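Zinc transport transcriptional regulator (Lactococcus lactis subsp. lactis, PDB 5YHY) binds zinc and, as a winged helix-turn-helix regulator of the MarR family, probably binds DNA to control zinc-transport genes. Local coordinates at residues H42-L47 with V102-E107. The protein carries 1 engineered substitution. Residues are numbered along the deposited sequence; the frame is centred on the assembly and turned at random.
Sequences HILMLL and VPVAKE. With ZN (zinc ion), chain B.
Leu-44, Met-45 and Ala-105 bring helix 38-49 and the start of helix 102-123 together in a worked example of close packing at a small residue: the CA atoms of Met-45 and Ala-105 come within 5.0 Å, and the local axes, 8.6 Å apart, cross at -103°, nearly at right angles. Along the first segment, His-42 makes no contact with 102-107 but turns to the metal, its NE2 lying 2.0 Å from the zinc ion. The next residue, Ile-43, turns toward Ile-57 and Leu-61 of helix 54-61 and toward helix 65-77. Leu-44 then points at the second helix and meets it with two parts. Its CB packs on the methyl of Ala-105 (CB to CB 4.0 Å), which also sits 3.7 Å from the carbonyl O of Leu-44, so the alanine methyl rests on backbone as well as side chain. Farther out, Leu-44 CD1 touches Val-104 CG1 at 3.8 Å, the valine placing that methyl anti to its backbone N (chi1 175°). Leu-36 packs against both of these side chains. Met-45 lies alongside, its CG 3.9 Å from Ala-105 O, while the sulfur end bends at chi3 (57°) and the side chain runs near that of His-108. No hydrogen bond joins the two segments, which meet through van der Waals contacts. On the same two helices, His-42 from one and His-108 and His-112 from the other bind zinc together with Glu-24, which probably ties the winged helix-turn-helix part of this MarR-family protein to helix 102-123 at the metal site.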
ATOM      1  N   HIS A  42     -11.028 -14.243   8.705  1.00 18.32           N
ATOM      2  CA  HIS A  42     -10.972 -14.023  10.141  1.00 17.04           C
ATOM      3  C   HIS A  42     -12.084 -14.732  10.898  1.00 18.48           C
ATOM      4  O   HIS A  42     -11.881 -15.156  12.028  1.00 18.86           O
ATOM      5  CB  HIS A  42     -10.910 -12.532  10.451  1.00 17.82           C
ATOM      6  CG  HIS A  42      -9.703 -11.880   9.867  1.00 21.93           C
ATOM      7  ND1 HIS A  42      -9.557 -10.513   9.793  1.00 22.49           N
ATOM      8  CD2 HIS A  42      -8.590 -12.409   9.304  1.00 22.54           C
ATOM      9  CE1 HIS A  42      -8.404 -10.224   9.220  1.00 25.46           C
ATOM     10  NE2 HIS A  42      -7.799 -11.359   8.908  1.00 21.25           N
ATOM     11  N   ILE A  43     -13.239 -14.896  10.260  1.00 18.78           N
ATOM     12  CA  ILE A  43     -14.273 -15.723  10.858  1.00 20.40           C
ATOM     13  C   ILE A  43     -13.768 -17.155  11.002  1.00 18.33           C
ATOM     14  O   ILE A  43     -13.943 -17.779  12.046  1.00 18.94           O
ATOM     15  CB  ILE A  43     -15.572 -15.673  10.044  1.00 17.74           C
ATOM     16  CG1 ILE A  43     -16.212 -14.282  10.208  1.00 20.45           C
ATOM     17  CG2 ILE A  43     -16.540 -16.783  10.500  1.00 19.40           C
ATOM     18  CD1 ILE A  43     -17.515 -14.120   9.472  1.00 23.00           C
ATOM     19  N   LEU A  44     -13.103 -17.662   9.971  1.00 20.13           N
ATOM     20  CA  LEU A  44     -12.593 -19.027  10.040  1.00 20.65           C
ATOM     21  C   LEU A  44     -11.573 -19.185  11.165  1.00 18.86           C
ATOM     22  O   LEU A  44     -11.611 -20.165  11.903  1.00 19.84           O
ATOM     23  CB  LEU A  44     -12.004 -19.470   8.705  1.00 21.24           C
ATOM     24  CG  LEU A  44     -12.968 -19.552   7.527  1.00 18.53           C
ATOM     25  CD1 LEU A  44     -12.201 -20.077   6.332  1.00 20.69           C
ATOM     26  CD2 LEU A  44     -14.152 -20.461   7.829  1.00 19.62           C
ATOM     27  N   MET A  45     -10.692 -18.196  11.328  1.00 21.15           N
ATOM     28  CA  MET A  45      -9.744 -18.226  12.440  1.00 20.96           C
ATOM     29  C   MET A  45     -10.438 -18.231  13.785  1.00 18.93           C
ATOM     30  O   MET A  45     -10.016 -18.919  14.708  1.00 22.57           O
ATOM     31  CB  MET A  45      -8.770 -17.042  12.379  1.00 19.55           C
ATOM     32  CG  MET A  45      -7.682 -17.206  11.347  1.00 20.82           C
ATOM     33  SD  MET A  45      -6.522 -15.817  11.307  1.00 23.27           S
ATOM     34  CE  MET A  45      -5.940 -15.785  12.993  1.00 25.17           C
ATOM     35  N   LEU A  46     -11.498 -17.438  13.910  1.00 18.23           N
ATOM     36  CA  LEU A  46     -12.233 -17.379  15.154  1.00 18.87           C
ATOM     37  C   LEU A  46     -12.890 -18.737  15.458  1.00 20.58           C
ATOM     38  O   LEU A  46     -12.824 -19.232  16.581  1.00 22.68           O
ATOM     39  CB  LEU A  46     -13.270 -16.250  15.097  1.00 19.56           C
ATOM     40  CG  LEU A  46     -14.140 -16.086  16.333  1.00 23.46           C
ATOM     41  CD1 LEU A  46     -13.290 -15.892  17.581  1.00 31.53           C
ATOM     42  CD2 LEU A  46     -15.115 -14.918  16.151  1.00 24.82           C
ATOM     43  N   LEU A  47     -13.497 -19.343  14.441  1.00 19.93           N
ATOM     44  CA  LEU A  47     -14.213 -20.603  14.634  1.00 20.20           C
ATOM     45  C   LEU A  47     -13.268 -21.768  14.925  1.00 23.97           C
ATOM     46  O   LEU A  47     -13.662 -22.740  15.573  1.00 25.14           O
ATOM     47  CB  LEU A  47     -15.107 -20.913  13.431  1.00 20.27           C
ATOM     48  CG  LEU A  47     -16.211 -19.881  13.196  1.00 22.26           C
ATOM     49  CD1 LEU A  47     -17.079 -20.352  12.032  1.00 23.52           C
ATOM     50  CD2 LEU A  47     -17.050 -19.674  14.451  1.00 22.44           C
ATOM     51  N   VAL A 102     -10.464 -26.390   8.001  1.00 28.35           N
ATOM     52  CA  VAL A 102      -9.426 -26.541   9.013  1.00 28.23           C
ATOM     53  C   VAL A 102      -8.048 -26.085   8.510  1.00 26.58           C
ATOM     54  O   VAL A 102      -7.400 -25.268   9.154  1.00 26.84           O
ATOM     55  CB  VAL A 102      -9.392 -27.983   9.559  1.00 30.69           C
ATOM     56  CG1 VAL A 102      -8.176 -28.196  10.446  1.00 34.18           C
ATOM     57  CG2 VAL A 102     -10.675 -28.269  10.322  1.00 30.85           C
ATOM     58  N   PRO A 103      -7.598 -26.597   7.353  1.00 27.60           N
ATOM     59  CA  PRO A 103      -6.278 -26.138   6.899  1.00 30.84           C
ATOM     60  C   PRO A 103      -6.274 -24.679   6.431  1.00 29.39           C
ATOM     61  O   PRO A 103      -5.227 -24.027   6.496  1.00 28.41           O
ATOM     62  CB  PRO A 103      -5.962 -27.075   5.728  1.00 29.72           C
ATOM     63  CG  PRO A 103      -7.311 -27.543   5.239  1.00 32.04           C
ATOM     64  CD  PRO A 103      -8.143 -27.662   6.489  1.00 29.35           C
ATOM     65  N   VAL A 104      -7.422 -24.188   5.966  1.00 25.76           N
ATOM     66  CA  VAL A 104      -7.553 -22.821   5.475  1.00 27.09           C
ATOM     67  C   VAL A 104      -7.333 -21.867   6.640  1.00 24.69           C
ATOM     68  O   VAL A 104      -6.569 -20.906   6.532  1.00 24.12           O
ATOM     69  CB  VAL A 104      -8.950 -22.571   4.844  1.00 26.11           C
ATOM     70  CG1 VAL A 104      -9.122 -21.108   4.433  1.00 26.91           C
ATOM     71  CG2 VAL A 104      -9.174 -23.496   3.645  1.00 27.69           C
ATOM     72  N   ALA A 105      -7.993 -22.147   7.758  1.00 23.69           N
ATOM     73  CA  ALA A 105      -7.867 -21.306   8.951  1.00 24.15           C
ATOM     74  C   ALA A 105      -6.457 -21.401   9.523  1.00 26.31           C
ATOM     75  O   ALA A 105      -5.882 -20.402   9.968  1.00 23.87           O
ATOM     76  CB  ALA A 105      -8.891 -21.711  10.002  1.00 24.16           C
ATOM     77  N   LYS A 106      -5.898 -22.609   9.510  1.00 24.64           N
ATOM     78  CA  LYS A 106      -4.555 -22.809  10.032  1.00 26.46           C
ATOM     79  C   LYS A 106      -3.555 -22.010   9.212  1.00 24.32           C
ATOM     80  O   LYS A 106      -2.658 -21.378   9.777  1.00 25.66           O
ATOM     81  CB  LYS A 106      -4.176 -24.295  10.025  1.00 26.03           C
ATOM     82  CG  LYS A 106      -2.795 -24.573  10.601  1.00 34.29           C
ATOM     83  CD  LYS A 106      -2.381 -26.021  10.357  1.00 39.01           C
ATOM     84  CE  LYS A 106      -0.900 -26.234  10.648  1.00 46.66           C
ATOM     85  NZ  LYS A 106      -0.442 -27.573  10.184  1.00 50.34           N
ATOM     86  N   GLU A 107      -3.716 -22.028   7.890  1.00 22.40           N
ATOM     87  CA  GLU A 107      -2.807 -21.303   7.005  1.00 25.71           C
ATOM     88  C   GLU A 107      -2.885 -19.810   7.255  1.00 25.63           C
ATOM     89  O   GLU A 107      -1.861 -19.136   7.346  1.00 23.97           O
ATOM     90  CB  GLU A 107      -3.103 -21.575   5.532  1.00 28.52           C
ATOM     91  CG  GLU A 107      -2.188 -20.802   4.589  1.00 34.52           C
ATOM     92  CD  GLU A 107      -2.483 -21.049   3.117  1.00 44.10           C
ATOM     93  OE1 GLU A 107      -3.101 -22.085   2.789  1.00 49.03           O
ATOM     94  OE2 GLU A 107      -2.090 -20.201   2.285  1.00 51.31           O
TER
HETATM   95 ZN    ZN B 201      -6.063 -11.836   7.955  1.00 22.57          ZN